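Side-chain contacts in tubulin-specific chaperone (Trypanosoma brucei, PDB 4B6W), which probably binds alpha-tubulin and microtubule plus ends as tubulin-binding cofactor B, of which this chain is the ubiquitin-like domain: residues Lys19-Gly22 with Leu23-Ile27; Lys65-Tyr69 with Tyr70-Asp74. All coordinates share one frame; numbering follows the deposited sequence.

Contact 1 (Lys19-Gly22 with Leu23-Ile27)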
ATOM      1  N   LYS A  19      -0.302   9.893  -3.165  1.00 34.99           N
ATOM      2  CA  LYS A  19      -0.459   8.949  -4.275  1.00 33.88           C
ATOM      3  C   LYS A  19      -1.922   8.767  -4.534  1.00 31.47           C
ATOM      4  O   LYS A  19      -2.701   8.679  -3.600  1.00 30.46           O
ATOM      5  CB  LYS A  19       0.164   7.591  -3.956  1.00 33.33           C
ATOM      6  CG  LYS A  19       1.686   7.613  -3.911  1.00 35.16           C
ATOM      7  CD  LYS A  19       2.313   7.753  -5.318  1.00 37.11           C
ATOM      8  CE  LYS A  19       2.209   6.448  -6.122  1.00 36.33           C
ATOM      9  NZ  LYS A  19       2.775   6.597  -7.498  1.00 38.04           N
ATOM     10  N   ARG A  20      -2.299   8.729  -5.801  1.00 30.71           N
ATOM     11  CA  ARG A  20      -3.692   8.507  -6.157  1.00 30.28           C
ATOM     12  C   ARG A  20      -3.836   7.137  -6.792  1.00 28.16           C
ATOM     13  O   ARG A  20      -3.140   6.827  -7.764  1.00 27.72           O
ATOM     14  CB  ARG A  20      -4.177   9.562  -7.137  1.00 31.87           C
ATOM     15  CG  ARG A  20      -4.152  10.965  -6.592  1.00 33.70           C
ATOM     16  CD  ARG A  20      -5.158  11.881  -7.321  1.00 36.53           C
ATOM     17  NE  ARG A  20      -5.996  12.453  -6.280  1.00 39.04           N
ATOM     18  CZ  ARG A  20      -7.312  12.373  -6.182  1.00 40.54           C
ATOM     19  NH1 ARG A  20      -8.063  11.819  -7.110  1.00 41.85           N
ATOM     20  NH2 ARG A  20      -7.889  12.920  -5.138  1.00 44.05           N
ATOM     21  N   TYR A  21      -4.740   6.347  -6.221  1.00 26.82           N
ATOM     22  CA  TYR A  21      -5.167   5.037  -6.750  1.00 25.64           C
ATOM     23  C   TYR A  21      -6.679   4.963  -6.940  1.00 26.49           C
ATOM     24  O   TYR A  21      -7.451   5.553  -6.177  1.00 25.68           O
ATOM     25  CB  TYR A  21      -4.751   3.944  -5.794  1.00 24.12           C
ATOM     26  CG  TYR A  21      -3.249   3.827  -5.688  1.00 23.85           C
ATOM     27  CD1 TYR A  21      -2.479   3.399  -6.785  1.00 24.24           C
ATOM     28  CD2 TYR A  21      -2.589   4.162  -4.518  1.00 22.81           C
ATOM     29  CE1 TYR A  21      -1.094   3.278  -6.698  1.00 24.00           C
ATOM     30  CE2 TYR A  21      -1.208   4.045  -4.427  1.00 22.89           C
ATOM     31  CZ  TYR A  21      -0.460   3.608  -5.504  1.00 23.55           C
ATOM     32  OH  TYR A  21       0.924   3.509  -5.386  1.00 23.63           O
ATOM     33  N   GLY A  22      -7.086   4.222  -7.958  1.00 26.75           N
ATOM     34  CA  GLY A  22      -8.492   3.828  -8.088  1.00 28.02           C
ATOM     35  C   GLY A  22      -8.830   2.783  -7.036  1.00 27.45           C
ATOM     36  O   GLY A  22      -8.067   1.880  -6.795  1.00 27.55           O
ATOM     37  N   LEU A  23      -9.974   2.904  -6.393  1.00 28.45           N
ATOM     38  CA  LEU A  23     -10.432   1.866  -5.456  1.00 28.24           C
ATOM     39  C   LEU A  23     -10.747   0.564  -6.188  1.00 28.71           C
ATOM     40  O   LEU A  23     -10.732  -0.486  -5.607  1.00 28.20           O
ATOM     41  CB  LEU A  23     -11.677   2.351  -4.709  1.00 29.71           C
ATOM     42  CG  LEU A  23     -11.505   3.528  -3.750  1.00 29.32           C
ATOM     43  CD1 LEU A  23     -12.885   3.956  -3.168  1.00 31.21           C
ATOM     44  CD2 LEU A  23     -10.553   3.139  -2.661  1.00 28.09           C
ATOM     45  N   ALA A  24     -11.041   0.655  -7.476  1.00 29.84           N
ATOM     46  CA  ALA A  24     -11.228  -0.524  -8.311  1.00 31.27           C
ATOM     47  C   ALA A  24      -9.911  -1.272  -8.610  1.00 30.24           C
ATOM     48  O   ALA A  24      -9.951  -2.396  -9.080  1.00 31.87           O
ATOM     49  CB  ALA A  24     -11.973  -0.146  -9.623  1.00 32.27           C
ATOM     50  N   GLN A  25      -8.755  -0.662  -8.346  1.00 28.81           N
ATOM     51  CA  GLN A  25      -7.474  -1.316  -8.593  1.00 28.26           C
ATOM     52  C   GLN A  25      -7.244  -2.510  -7.686  1.00 28.69           C
ATOM     53  O   GLN A  25      -7.486  -2.472  -6.478  1.00 28.27           O
ATOM     54  CB  GLN A  25      -6.311  -0.345  -8.382  1.00 27.21           C
ATOM     55  CG  GLN A  25      -6.248   0.814  -9.382  1.00 27.33           C
ATOM     56  CD  GLN A  25      -4.894   1.523  -9.360  1.00 26.66           C
ATOM     57  OE1 GLN A  25      -4.814   2.757  -9.427  1.00 27.20           O
ATOM     58  NE2 GLN A  25      -3.833   0.751  -9.272  1.00 26.12           N
ATOM     59  N   THR A  26      -6.729  -3.576  -8.268  1.00 30.29           N
ATOM     60  CA  THR A  26      -6.361  -4.748  -7.490  1.00 30.92           C
ATOM     61  C   THR A  26      -5.144  -4.373  -6.677  1.00 29.45           C
ATOM     62  O   THR A  26      -4.332  -3.551  -7.120  1.00 28.93           O
ATOM     63  CB  THR A  26      -5.978  -5.906  -8.398  1.00 33.06           C
ATOM     64  OG1 THR A  26      -4.861  -5.484  -9.203  1.00 32.81           O
ATOM     65  CG2 THR A  26      -7.177  -6.342  -9.281  1.00 33.81           C
ATOM     66  N   ILE A  27      -5.004  -4.971  -5.503  1.00 29.29           N
ATOM     67  CA  ILE A  27      -3.791  -4.771  -4.711  1.00 28.71           C
ATOM     68  C   ILE A  27      -2.539  -5.160  -5.480  1.00 29.63           C
ATOM     69  O   ILE A  27      -1.497  -4.561  -5.297  1.00 29.31           O
ATOM     70  CB  ILE A  27      -3.837  -5.548  -3.370  1.00 28.95           C
ATOM     71  CG1 ILE A  27      -5.006  -5.022  -2.515  1.00 28.52           C
ATOM     72  CG2 ILE A  27      -2.502  -5.445  -2.663  1.00 27.17           C
ATOM     73  CD1 ILE A  27      -4.937  -3.521  -2.222  1.00 26.61           C
TER

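Contact 2 (Lys65-Tyr69 with Tyr70-Asp74)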
ATOM      1  N   LYS A  65      -7.705  -8.891  -4.436  1.00 37.81           N
ATOM      2  CA  LYS A  65      -8.771  -8.001  -4.024  1.00 37.34           C
ATOM      3  C   LYS A  65      -8.476  -6.564  -4.457  1.00 34.93           C
ATOM      4  O   LYS A  65      -7.347  -6.189  -4.708  1.00 33.44           O
ATOM      5  CB  LYS A  65      -8.936  -8.020  -2.493  1.00 37.26           C
ATOM      6  CG  LYS A  65      -9.428  -9.314  -1.901  1.00 39.68           C
ATOM      7  CD  LYS A  65     -10.812  -9.597  -2.366  1.00 42.65           C
ATOM      8  CE  LYS A  65     -11.488 -10.665  -1.535  1.00 45.91           C
ATOM      9  NZ  LYS A  65     -12.675 -11.189  -2.303  1.00 49.79           N
ATOM     10  N   GLN A  66      -9.515  -5.757  -4.477  1.00 35.26           N
ATOM     11  CA  GLN A  66      -9.423  -4.385  -4.880  1.00 34.30           C
ATOM     12  C   GLN A  66      -9.237  -3.533  -3.655  1.00 32.94           C
ATOM     13  O   GLN A  66      -9.633  -3.918  -2.557  1.00 34.48           O
ATOM     14  CB  GLN A  66     -10.694  -3.979  -5.611  1.00 36.05           C
ATOM     15  CG  GLN A  66     -10.797  -4.610  -6.989  1.00 37.94           C
ATOM     16  CD  GLN A  66     -12.204  -4.536  -7.542  1.00 40.63           C
ATOM     17  OE1 GLN A  66     -13.162  -4.847  -6.835  1.00 42.31           O
ATOM     18  NE2 GLN A  66     -12.336  -4.134  -8.807  1.00 40.86           N
ATOM     19  N   LEU A  67      -8.645  -2.369  -3.838  1.00 31.17           N
ATOM     20  CA  LEU A  67      -8.390  -1.474  -2.707  1.00 30.21           C
ATOM     21  C   LEU A  67      -9.696  -1.080  -1.959  1.00 30.98           C
ATOM     22  O   LEU A  67      -9.718  -0.962  -0.727  1.00 31.70           O
ATOM     23  CB  LEU A  67      -7.597  -0.256  -3.196  1.00 28.46           C
ATOM     24  CG  LEU A  67      -7.101   0.784  -2.189  1.00 28.45           C
ATOM     25  CD1 LEU A  67      -6.183   0.166  -1.112  1.00 27.47           C
ATOM     26  CD2 LEU A  67      -6.384   1.925  -2.929  1.00 27.00           C
ATOM     27  N   GLY A  68     -10.771  -0.892  -2.704  1.00 31.39           N
ATOM     28  CA  GLY A  68     -12.063  -0.528  -2.132  1.00 33.29           C
ATOM     29  C   GLY A  68     -12.738  -1.592  -1.276  1.00 34.49           C
ATOM     30  O   GLY A  68     -13.610  -1.264  -0.454  1.00 34.88           O
ATOM     31  N   TYR A  69     -12.310  -2.852  -1.451  1.00 34.71           N
ATOM     32  CA  TYR A  69     -12.717  -3.961  -0.598  1.00 36.20           C
ATOM     33  C   TYR A  69     -12.331  -3.652   0.832  1.00 35.06           C
ATOM     34  O   TYR A  69     -13.061  -3.933   1.750  1.00 36.23           O
ATOM     35  CB  TYR A  69     -12.026  -5.249  -1.045  1.00 37.07           C
ATOM     36  CG  TYR A  69     -12.408  -6.480  -0.245  1.00 38.83           C
ATOM     37  CD1 TYR A  69     -13.631  -7.097  -0.446  1.00 42.22           C
ATOM     38  CD2 TYR A  69     -11.551  -7.019   0.692  1.00 38.53           C
ATOM     39  CE1 TYR A  69     -13.993  -8.205   0.256  1.00 44.59           C
ATOM     40  CE2 TYR A  69     -11.910  -8.149   1.429  1.00 41.38           C
ATOM     41  CZ  TYR A  69     -13.136  -8.737   1.193  1.00 44.58           C
ATOM     42  OH  TYR A  69     -13.533  -9.860   1.891  1.00 48.28           O
ATOM     43  N   TYR A  70     -11.172  -3.038   1.002  1.00 33.32           N
ATOM     44  CA  TYR A  70     -10.642  -2.717   2.327  1.00 32.64           C
ATOM     45  C   TYR A  70     -11.111  -1.372   2.898  1.00 33.21           C
ATOM     46  O   TYR A  70     -10.636  -0.938   3.943  1.00 32.77           O
ATOM     47  CB  TYR A  70      -9.115  -2.821   2.280  1.00 30.57           C
ATOM     48  CG  TYR A  70      -8.685  -4.242   2.008  1.00 30.96           C
ATOM     49  CD1 TYR A  70      -8.845  -5.214   2.977  1.00 32.56           C
ATOM     50  CD2 TYR A  70      -8.165  -4.620   0.779  1.00 30.42           C
ATOM     51  CE1 TYR A  70      -8.499  -6.536   2.738  1.00 33.84           C
ATOM     52  CE2 TYR A  70      -7.794  -5.913   0.539  1.00 31.42           C
ATOM     53  CZ  TYR A  70      -7.966  -6.875   1.522  1.00 33.42           C
ATOM     54  OH  TYR A  70      -7.615  -8.181   1.319  1.00 35.04           O
ATOM     55  N   GLN A  71     -12.073  -0.742   2.225  1.00 34.87           N
ATOM     56  CA  GLN A  71     -12.693   0.501   2.694  1.00 36.28           C
ATOM     57  C   GLN A  71     -11.644   1.615   2.834  1.00 34.71           C
ATOM     58  O   GLN A  71     -11.728   2.462   3.717  1.00 34.92           O
ATOM     59  CB  GLN A  71     -13.483   0.272   4.000  1.00 38.20           C
ATOM     60  CG  GLN A  71     -14.552  -0.813   3.905  1.00 40.44           C
ATOM     61  CD  GLN A  71     -15.240  -1.132   5.244  1.00 43.12           C
ATOM     62  OE1 GLN A  71     -14.623  -1.707   6.198  1.00 41.59           O
ATOM     63  NE2 GLN A  71     -16.545  -0.807   5.312  1.00 45.03           N
ATOM     64  N   CYS A  72     -10.676   1.627   1.924  1.00 33.25           N
ATOM     65  CA  CYS A  72      -9.681   2.691   1.895  1.00 32.39           C
ATOM     66  C   CYS A  72     -10.303   4.075   1.629  1.00 33.54           C
ATOM     67  O   CYS A  72     -11.262   4.199   0.859  1.00 34.37           O
ATOM     68  CB  CYS A  72      -8.610   2.377   0.882  1.00 30.86           C
ATOM     69  SG  CYS A  72      -7.213   3.492   0.943  1.00 30.11           S
ATOM     70  N   ARG A  73      -9.769   5.094   2.302  1.00 33.56           N
ATOM     71  CA  ARG A  73     -10.275   6.454   2.192  1.00 35.99           C
ATOM     72  C   ARG A  73      -9.112   7.391   1.978  1.00 33.99           C
ATOM     73  O   ARG A  73      -7.951   6.995   2.125  1.00 31.72           O
ATOM     74  CB  ARG A  73     -11.027   6.891   3.452  1.00 40.23           C
ATOM     75  CG  ARG A  73     -12.153   5.953   3.933  1.00 45.15           C
ATOM     76  CD  ARG A  73     -13.310   5.811   2.938  1.00 49.52           C
ATOM     77  NE  ARG A  73     -14.375   4.942   3.456  1.00 53.60           N
ATOM     78  CZ  ARG A  73     -15.256   5.305   4.394  1.00 59.67           C
ATOM     79  NH1 ARG A  73     -15.220   6.527   4.949  1.00 61.68           N
ATOM     80  NH2 ARG A  73     -16.187   4.437   4.797  1.00 62.93           N
ATOM     81  N   ASP A  74      -9.422   8.641   1.645  1.00 34.47           N
ATOM     82  CA  ASP A  74      -8.388   9.653   1.523  1.00 34.02           C
ATOM     83  C   ASP A  74      -7.643   9.796   2.851  1.00 33.61           C
ATOM     84  O   ASP A  74      -8.248   9.719   3.936  1.00 34.12           O
ATOM     85  CB  ASP A  74      -8.976  11.005   1.121  1.00 36.37           C
ATOM     86  CG  ASP A  74      -9.451  11.041  -0.311  1.00 36.62           C
ATOM     87  OD1 ASP A  74      -8.680  10.753  -1.216  1.00 35.74           O
ATOM     88  OD2 ASP A  74     -10.619  11.365  -0.555  1.00 40.05           O
TER

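Contact 1 (Lys19-Gly22 with Leu23-Ile27)
Two hydrogen bonds tie Gly-22 to Gln-25, one made by the backbone N of Gln-25, the other accepted by its side chain. The main-chain bond runs from Gln-25 N to Gly-22 O (3.1 Å) and closes a type I beta turn over Gly-22 to Gln-25. The second goes back the other way: the extended side chain of Gln-25 runs back to the strand end, where OE1 accepts from Gly-22 N at 3.1 Å. This bond is fairly straight (156° at the hydrogen), with the donor tilted from the carbonyl plane. CG of Gln-25 lies anti to its own carbonyl carbon (chi1 -66°), which sets the amide on course for the strand. The other end of that amide, NE2, bonds Ser-29 OG. This turn leads from strand 15-22 of the ubiquitin-like fold into helix 27-35, where Thr-26 takes the N-cap position. Van der Waals contacts complete the join. OE1 of Gln-25 lies at the edge of the Tyr-21 ring, in its plane, 3.6 Å from CD1, with ring and amide planes 75° apart. The Tyr-21 hydroxyl is hydrogen-bonded to Asn-33 on the helix, while Leu-23 packs on Val-3 and Cys-72.

Contact 2 (Lys65-Tyr69 with Tyr70-Asp74)
Tyr-69 and Tyr-70 are neighbours with different first torsions: CG of Tyr-69 is anti to its backbone N (chi1 -178°), whereas that of Tyr-70 is anti to its carbonyl carbon (chi1 -65°). The two rings thereby meet as a T-shaped pair on the short 3-10 turn that starts at Leu-67, in the loop between strands 56-58 and 77-82 of the ubiquitin-like fold. Tyr-69 supplies the edge and Tyr-70 the face; the planes stand at 88°, with centroids 5.1 Å apart. CD2 of Tyr-69 lies over the centre of the Tyr-70 ring. Lys-65 comes across Tyr-70 at about a right angle, its CB 3.9 Å from CE2, and its bent chain then carries CE over one face of Tyr-69, near the rim. The Tyr-70 hydroxyl bonds the backbone N of Ala-62. Three i to i-3 backbone bonds hold the turn: Tyr-69 N to Gln-66 O, Tyr-70 N to Leu-67 O and Gln-71 N to Gly-68 O, each 3.1 Å. Leu-67 and Cys-72 are buried, both reaching Val-3 of strand 2-9. Between these two side chains, CB of Cys-72 lies 3.8 Å from CG of Leu-67, with SG a little farther from the same leucine.

Overall arrangement
The two contacts lie side by side, their centres about 8 Å apart and on the same side of the chain's centre, although most of helix 27-35 and strands 45-50 and 56-58 come between them in sequence. Backbone-to-backbone bonds join them: Ile-27 N is 2.8 Å from Lys-65 O and Gln-25 O is 2.9 Å from Leu-67 N, both probable hydrogen bonds. The turn and helix start of contact 1 are thus paired with the entry to the 3-10 turn of contact 2. Side chains add to the seam: Gln-66 NE2 bonds Ala-24 O, Leu-67 packs on Tyr-21 and Ile-27, and Cys-72 touches Leu-23. Together they join the end of strand 15-22 to the loop before strand 77-82.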